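Local coordinates for protein MATE family efflux transporter (Vibrio cholerae, PDB 6IDP) that probably exports drugs and other toxic compounds from the cell as a multidrug transporter of the MATE family, through conformational changes that depend on protons, at residues A[36-41]-A[176-181]; A[387-392]-A[416-421]. One frame throughout, in Å; residues are numbered along the deposited sequence.

How the interactions relate
Both contacts join helix to helix in an almost wholly helical transporter, on opposite sides of the chain's centre with about 39 Å between their centres. Interaction 1 holds the end of helix 5-39 against helix 161-184, whereas interaction 2 pairs two lengths of one long helical range, 379-435. The area buried is nearly equal, yet the chemistry differs. Interaction 1, only partly buried, works through an aromatic ring set against a carboxylate and a proline, with no hydrogen bond across. Interaction 2 is a buried contact in which an arginine, an asparagine and a water form a hydrogen-bonded cluster beside an alanine where the backbones come close.

Interaction 1: residues A[36-41]-A[176-181]; sequences SAFIGQ and ILDPIF
Phe38 lays the rim of its ring against Asp178 and Pro179. The carboxylate meets the ring at its edge: Asp178 OD2 lies in the ring plane, 3.6 Å from Phe38 CD2, and the two planes are turned 70° apart. Pro179 comes in over one face instead, with its CB 4.1 Å above the ring and offset toward the rim, and its CD reaches Phe38 CE2 at 3.8 Å. Asp178 CB packs beside the same rim, 3.7 Å from Phe38 CD2. Phe38 gets there because its CG stands anti to its own carbonyl carbon (chi1 -77°), which throws the ring across to the other helix. The contact joins the last turn of the first transmembrane helix, 5-39, to helix 161-184 in the N-terminal half of the MATE fold. Helix 161-184 kinks here, since Pro179 has no N-H to bond back to the preceding turn. Further out, Ile182 and Phe183 of the same helix also touch Phe38, while Ala195 of helix 189-213 packs on Asp178. Asp35, one turn before Phe38, brings its OD1 close to Asp178 OD2, placing a second acidic side chain next to the carboxylate that meets the ring.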
ATOM      1  N   SER A  36       8.565  -1.666  16.356  1.00 90.32           N
ATOM      2  CA  SER A  36       9.732  -2.486  16.046  1.00 92.36           C
ATOM      3  C   SER A  36      10.809  -2.317  17.115  1.00 93.12           C
ATOM      4  O   SER A  36      11.618  -3.217  17.340  1.00102.31           O
ATOM      5  CB  SER A  36      10.295  -2.130  14.666  1.00 96.34           C
ATOM      6  OG  SER A  36      10.842  -0.823  14.655  1.00 97.15           O
ATOM      7  N   ALA A  37      10.808  -1.162  17.773  1.00 78.15           N
ATOM      8  CA  ALA A  37      11.752  -0.898  18.853  1.00 82.58           C
ATOM      9  C   ALA A  37      11.413  -1.725  20.090  1.00 77.88           C
ATOM     10  O   ALA A  37      12.307  -2.183  20.803  1.00 78.76           O
ATOM     11  CB  ALA A  37      11.769   0.584  19.193  1.00 84.22           C
ATOM     12  N   PHE A  38      10.119  -1.909  20.340  1.00 72.15           N
ATOM     13  CA  PHE A  38       9.659  -2.712  21.469  1.00 74.63           C
ATOM     14  C   PHE A  38      10.028  -4.182  21.286  1.00 82.55           C
ATOM     15  O   PHE A  38      10.517  -4.830  22.214  1.00 83.15           O
ATOM     16  CB  PHE A  38       8.145  -2.568  21.651  1.00 68.15           C
ATOM     17  CG  PHE A  38       7.728  -1.275  22.293  1.00 68.25           C
ATOM     18  CD1 PHE A  38       8.569  -0.620  23.179  1.00 69.07           C
ATOM     19  CD2 PHE A  38       6.493  -0.714  22.012  1.00 64.24           C
ATOM     20  CE1 PHE A  38       8.184   0.571  23.773  1.00 68.32           C
ATOM     21  CE2 PHE A  38       6.103   0.475  22.602  1.00 62.46           C
ATOM     22  CZ  PHE A  38       6.950   1.117  23.482  1.00 60.60           C
ATOM     23  N   ILE A  39       9.797  -4.700  20.083  1.00 81.18           N
ATOM     24  CA  ILE A  39      10.138  -6.081  19.762  1.00 81.05           C
ATOM     25  C   ILE A  39      11.657  -6.282  19.782  1.00 81.87           C
ATOM     26  O   ILE A  39      12.145  -7.391  19.996  1.00 84.41           O
ATOM     27  CB  ILE A  39       9.575  -6.494  18.386  1.00 75.65           C
ATOM     28  CG1 ILE A  39       8.130  -6.017  18.235  1.00 76.67           C
ATOM     29  CG2 ILE A  39       9.644  -8.002  18.201  1.00 75.07           C
ATOM     30  CD1 ILE A  39       7.176  -6.650  19.224  1.00 78.12           C
ATOM     31  N   GLY A  40      12.396  -5.195  19.576  1.00 81.80           N
ATOM     32  CA  GLY A  40      13.849  -5.245  19.554  1.00 86.13           C
ATOM     33  C   GLY A  40      14.496  -5.669  20.861  1.00 84.14           C
ATOM     34  O   GLY A  40      15.665  -6.058  20.881  1.00 99.05           O
ATOM     35  N   GLN A  41      13.741  -5.597  21.952  1.00 78.07           N
ATOM     36  CA  GLN A  41      14.258  -5.939  23.274  1.00 90.34           C
ATOM     37  C   GLN A  41      13.865  -7.350  23.700  1.00 88.48           C
ATOM     38  O   GLN A  41      14.242  -7.808  24.778  1.00 88.80           O
ATOM     39  CB  GLN A  41      13.760  -4.928  24.310  1.00 93.22           C
ATOM     40  CG  GLN A  41      14.191  -3.497  24.043  1.00 98.31           C
ATOM     41  CD  GLN A  41      13.162  -2.487  24.509  1.00 98.97           C
ATOM     42  OE1 GLN A  41      11.968  -2.639  24.249  1.00 95.03           O
ATOM     43  NE2 GLN A  41      13.617  -1.452  25.205  1.00102.52           N
ATOM     44  N   ILE A 176       0.071   2.788  22.941  1.00 59.24           N
ATOM     45  CA  ILE A 176      -0.109   2.751  24.390  1.00 60.76           C
ATOM     46  C   ILE A 176      -0.209   1.322  24.926  1.00 60.16           C
ATOM     47  O   ILE A 176       0.391   0.991  25.948  1.00 62.64           O
ATOM     48  CB  ILE A 176      -1.370   3.535  24.816  1.00 58.36           C
ATOM     49  CG1 ILE A 176      -1.241   5.009  24.432  1.00 62.30           C
ATOM     50  CG2 ILE A 176      -1.609   3.398  26.311  1.00 56.45           C
ATOM     51  CD1 ILE A 176      -2.466   5.836  24.769  1.00 61.20           C
ATOM     52  N   LEU A 177      -0.967   0.479  24.233  1.00 54.61           N
ATOM     53  CA  LEU A 177      -1.197  -0.892  24.684  1.00 51.75           C
ATOM     54  C   LEU A 177       0.020  -1.791  24.478  1.00 52.41           C
ATOM     55  O   LEU A 177       0.162  -2.816  25.146  1.00 49.68           O
ATOM     56  CB  LEU A 177      -2.408  -1.490  23.965  1.00 42.14           C
ATOM     57  CG  LEU A 177      -3.761  -0.857  24.298  1.00 45.30           C
ATOM     58  CD1 LEU A 177      -4.865  -1.441  23.430  1.00 46.18           C
ATOM     59  CD2 LEU A 177      -4.084  -1.035  25.773  1.00 48.84           C
ATOM     60  N   ASP A 178       0.896  -1.397  23.557  1.00 56.49           N
ATOM     61  CA  ASP A 178       2.050  -2.212  23.183  1.00 61.95           C
ATOM     62  C   ASP A 178       2.952  -2.578  24.373  1.00 66.97           C
ATOM     63  O   ASP A 178       3.143  -3.763  24.643  1.00 63.88           O
ATOM     64  CB  ASP A 178       2.870  -1.504  22.093  1.00 68.17           C
ATOM     65  CG  ASP A 178       2.957  -2.308  20.809  1.00 68.73           C
ATOM     66  OD1 ASP A 178       2.194  -3.287  20.663  1.00 66.83           O
ATOM     67  OD2 ASP A 178       3.783  -1.956  19.942  1.00 74.05           O
ATOM     68  N   PRO A 179       3.498  -1.583  25.102  1.00 67.98           N
ATOM     69  CA  PRO A 179       4.417  -2.017  26.164  1.00 71.84           C
ATOM     70  C   PRO A 179       3.711  -2.698  27.336  1.00 69.16           C
ATOM     71  O   PRO A 179       4.344  -3.454  28.073  1.00 72.67           O
ATOM     72  CB  PRO A 179       5.071  -0.709  26.610  1.00 68.98           C
ATOM     73  CG  PRO A 179       4.029   0.317  26.366  1.00 66.74           C
ATOM     74  CD  PRO A 179       3.313  -0.118  25.112  1.00 64.97           C
ATOM     75  N   ILE A 180       2.418  -2.431  27.501  1.00 63.76           N
ATOM     76  CA  ILE A 180       1.650  -3.010  28.598  1.00 64.67           C
ATOM     77  C   ILE A 180       1.474  -4.518  28.427  1.00 61.78           C
ATOM     78  O   ILE A 180       1.625  -5.283  29.379  1.00 62.30           O
ATOM     79  CB  ILE A 180       0.263  -2.344  28.723  1.00 66.76           C
ATOM     80  CG1 ILE A 180       0.415  -0.851  29.021  1.00 70.10           C
ATOM     81  CG2 ILE A 180      -0.566  -3.021  29.805  1.00 64.07           C
ATOM     82  CD1 ILE A 180      -0.900  -0.127  29.202  1.00 70.69           C
ATOM     83  N   PHE A 181       1.159  -4.948  27.211  1.00 59.54           N
ATOM     84  CA  PHE A 181       0.963  -6.368  26.948  1.00 56.33           C
ATOM     85  C   PHE A 181       2.286  -7.095  26.732  1.00 62.36           C
ATOM     86  O   PHE A 181       2.453  -8.229  27.181  1.00 62.24           O
ATOM     87  CB  PHE A 181       0.045  -6.569  25.741  1.00 49.26           C
ATOM     88  CG  PHE A 181      -1.414  -6.412  26.060  1.00 48.12           C
ATOM     89  CD1 PHE A 181      -2.154  -7.490  26.515  1.00 53.51           C
ATOM     90  CD2 PHE A 181      -2.043  -5.187  25.915  1.00 46.84           C
ATOM     91  CE1 PHE A 181      -3.498  -7.350  26.815  1.00 54.17           C
ATOM     92  CE2 PHE A 181      -3.386  -5.039  26.213  1.00 49.78           C
ATOM     93  CZ  PHE A 181      -4.113  -6.122  26.665  1.00 51.57           C
TER

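Interaction 2: residues A[387-392]-A[416-421]; sequences ALRLFA and VGNIIA
Arg389, Asn418 and Ala421 carry this contact, and Arg389 gives up the most surface. Its CG stands anti to the backbone N (chi1 -173°) and the chain then bends at chi2 (-97°), bringing the guanidinium alongside Asn418 with both side chains pointing the same way. The two flat groups are inclined by only 24°. Arg389 NH2 donates to Asn418 OD1 at 3.1 Å in an almost straight bond, and the oxygen lies at the guanidinium edge, in its plane. A water completes a second route between the same groups: it accepts from Arg389 NE at 2.7 Å and donates to Asn418 OD1 at 2.8 Å. That one carbonyl oxygen therefore accepts two bonds, one from Arg389 NH2 and one from the water that NE also holds, which should limit rotation of both ends. Ala421 supplies the apolar part, its CB resting on Arg389 CG at 3.5 Å. Its small side chain suits the close approach of the backbones, whose CA atoms at Arg389 and Ala421 are 5.1 Å apart.

The segments run in roughly opposite directions within helix 379-435, consistent with the final two membrane-spanning helices of the MATE fold packing as a helical hairpin in its C-terminal half. Around them, Asn418 ND2 is hydrogen-bonded to Ser359 OG, which helps fix the way the amide is turned. Tyr394 engages Arg389 in a cation-pi contact and also touches Asn418. From helix 360-375, Leu363 packs on both Arg389 and Asn418, and Cys366 on Arg389.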
ATOM      1  N   ALA A 387       3.684  -4.339 -14.253  1.00 31.12           N
ATOM      2  CA  ALA A 387       4.598  -5.372 -14.729  1.00 37.66           C
ATOM      3  C   ALA A 387       5.731  -4.784 -15.567  1.00 39.93           C
ATOM      4  O   ALA A 387       6.891  -5.170 -15.409  1.00 33.12           O
ATOM      5  CB  ALA A 387       3.842  -6.419 -15.524  1.00 38.51           C
ATOM      6  N   LEU A 388       5.388  -3.858 -16.461  1.00 36.54           N
ATOM      7  CA  LEU A 388       6.378  -3.196 -17.308  1.00 39.61           C
ATOM      8  C   LEU A 388       7.401  -2.440 -16.474  1.00 38.44           C
ATOM      9  O   LEU A 388       8.601  -2.505 -16.736  1.00 39.32           O
ATOM     10  CB  LEU A 388       5.698  -2.234 -18.284  1.00 44.43           C
ATOM     11  CG  LEU A 388       5.105  -2.834 -19.558  1.00 46.38           C
ATOM     12  CD1 LEU A 388       4.412  -1.757 -20.376  1.00 47.03           C
ATOM     13  CD2 LEU A 388       6.191  -3.516 -20.376  1.00 40.37           C
ATOM     14  N   ARG A 389       6.909  -1.720 -15.469  1.00 34.94           N
ATOM     15  CA  ARG A 389       7.757  -0.967 -14.556  1.00 34.32           C
ATOM     16  C   ARG A 389       8.810  -1.875 -13.933  1.00 42.64           C
ATOM     17  O   ARG A 389       9.978  -1.506 -13.829  1.00 36.52           O
ATOM     18  CB  ARG A 389       6.913  -0.308 -13.461  1.00 29.79           C
ATOM     19  CG  ARG A 389       7.686   0.644 -12.560  1.00 37.58           C
ATOM     20  CD  ARG A 389       8.128  -0.007 -11.259  1.00 38.58           C
ATOM     21  NE  ARG A 389       9.223   0.733 -10.638  1.00 40.72           N
ATOM     22  CZ  ARG A 389       9.642   0.544  -9.391  1.00 43.84           C
ATOM     23  NH1 ARG A 389       9.050  -0.356  -8.619  1.00 50.08           N
ATOM     24  NH2 ARG A 389      10.651   1.264  -8.913  1.00 37.70           N
ATOM     25  N   LEU A 390       8.389  -3.070 -13.542  1.00 41.19           N
ATOM     26  CA  LEU A 390       9.262  -3.998 -12.844  1.00 40.11           C
ATOM     27  C   LEU A 390      10.259  -4.705 -13.746  1.00 38.48           C
ATOM     28  O   LEU A 390      11.471  -4.583 -13.575  1.00 44.57           O
ATOM     29  CB  LEU A 390       8.426  -5.047 -12.111  1.00 50.34           C
ATOM     30  CG  LEU A 390       8.699  -5.159 -10.613  1.00 62.40           C
ATOM     31  CD1 LEU A 390      10.144  -4.781 -10.324  1.00 66.77           C
ATOM     32  CD2 LEU A 390       7.733  -4.280  -9.824  1.00 61.85           C
ATOM     33  N   PHE A 391       9.736  -5.458 -14.704  1.00 40.54           N
ATOM     34  CA  PHE A 391      10.548  -6.419 -15.436  1.00 45.17           C
ATOM     35  C   PHE A 391      11.123  -5.874 -16.738  1.00 44.63           C
ATOM     36  O   PHE A 391      12.103  -6.409 -17.253  1.00 36.90           O
ATOM     37  CB  PHE A 391       9.725  -7.684 -15.708  1.00 47.55           C
ATOM     38  CG  PHE A 391       9.244  -8.364 -14.458  1.00 55.78           C
ATOM     39  CD1 PHE A 391      10.125  -9.080 -13.663  1.00 56.53           C
ATOM     40  CD2 PHE A 391       7.914  -8.287 -14.077  1.00 59.09           C
ATOM     41  CE1 PHE A 391       9.689  -9.706 -12.511  1.00 58.33           C
ATOM     42  CE2 PHE A 391       7.472  -8.914 -12.925  1.00 60.63           C
ATOM     43  CZ  PHE A 391       8.362  -9.623 -12.143  1.00 60.25           C
ATOM     44  N   ALA A 392      10.520  -4.814 -17.267  1.00 41.11           N
ATOM     45  CA  ALA A 392      10.993  -4.231 -18.520  1.00 41.81           C
ATOM     46  C   ALA A 392      11.950  -3.062 -18.282  1.00 43.07           C
ATOM     47  O   ALA A 392      12.890  -2.854 -19.050  1.00 40.00           O
ATOM     48  CB  ALA A 392       9.817  -3.777 -19.376  1.00 35.93           C
ATOM     49  N   VAL A 416      17.210   5.907 -14.109  1.00 28.15           N
ATOM     50  CA  VAL A 416      16.768   5.744 -15.489  1.00 31.88           C
ATOM     51  C   VAL A 416      15.490   4.916 -15.555  1.00 36.33           C
ATOM     52  O   VAL A 416      14.544   5.275 -16.257  1.00 37.43           O
ATOM     53  CB  VAL A 416      17.855   5.081 -16.353  1.00 32.86           C
ATOM     54  CG1 VAL A 416      17.325   4.789 -17.752  1.00 27.77           C
ATOM     55  CG2 VAL A 416      19.086   5.970 -16.419  1.00 32.70           C
ATOM     56  N   GLY A 417      15.465   3.816 -14.809  1.00 32.10           N
ATOM     57  CA  GLY A 417      14.320   2.926 -14.787  1.00 27.62           C
ATOM     58  C   GLY A 417      13.043   3.611 -14.342  1.00 32.75           C
ATOM     59  O   GLY A 417      11.992   3.435 -14.959  1.00 35.53           O
ATOM     60  N   ASN A 418      13.132   4.397 -13.272  1.00 25.83           N
ATOM     61  CA  ASN A 418      11.967   5.093 -12.743  1.00 25.04           C
ATOM     62  C   ASN A 418      11.407   6.115 -13.725  1.00 30.85           C
ATOM     63  O   ASN A 418      10.194   6.221 -13.898  1.00 31.20           O
ATOM     64  CB  ASN A 418      12.309   5.782 -11.421  1.00 25.25           C
ATOM     65  CG  ASN A 418      12.425   4.804 -10.268  1.00 26.75           C
ATOM     66  OD1 ASN A 418      11.945   3.674 -10.349  1.00 31.32           O
ATOM     67  ND2 ASN A 418      13.058   5.237  -9.184  1.00 23.85           N
ATOM     68  N   ILE A 419      12.300   6.861 -14.366  1.00 28.94           N
ATOM     69  CA  ILE A 419      11.904   7.894 -15.313  1.00 25.23           C
ATOM     70  C   ILE A 419      11.210   7.296 -16.531  1.00 30.63           C
ATOM     71  O   ILE A 419      10.163   7.789 -16.963  1.00 31.27           O
ATOM     72  CB  ILE A 419      13.117   8.721 -15.765  1.00 26.82           C
ATOM     73  CG1 ILE A 419      13.566   9.641 -14.630  1.00 30.01           C
ATOM     74  CG2 ILE A 419      12.788   9.531 -17.019  1.00 25.24           C
ATOM     75  CD1 ILE A 419      14.754  10.505 -14.978  1.00 40.64           C
ATOM     76  N   ILE A 420      11.792   6.230 -17.072  1.00 29.94           N
ATOM     77  CA  ILE A 420      11.206   5.533 -18.208  1.00 35.45           C
ATOM     78  C   ILE A 420       9.829   4.976 -17.851  1.00 35.27           C
ATOM     79  O   ILE A 420       8.877   5.112 -18.618  1.00 33.62           O
ATOM     80  CB  ILE A 420      12.118   4.388 -18.698  1.00 36.37           C
ATOM     81  CG1 ILE A 420      13.434   4.951 -19.241  1.00 39.82           C
ATOM     82  CG2 ILE A 420      11.417   3.565 -19.764  1.00 39.77           C
ATOM     83  CD1 ILE A 420      14.344   3.906 -19.857  1.00 39.45           C
ATOM     84  N   ALA A 421       9.732   4.369 -16.672  1.00 32.27           N
ATOM     85  CA  ALA A 421       8.490   3.756 -16.208  1.00 30.74           C
ATOM     86  C   ALA A 421       7.355   4.769 -16.072  1.00 31.10           C
ATOM     87  O   ALA A 421       6.212   4.479 -16.431  1.00 27.74           O
ATOM     88  CB  ALA A 421       8.723   3.055 -14.886  1.00 21.73           C
TER
HETATM   89  O   HOH W   1      11.010   1.928 -12.314  1.00 43.31           O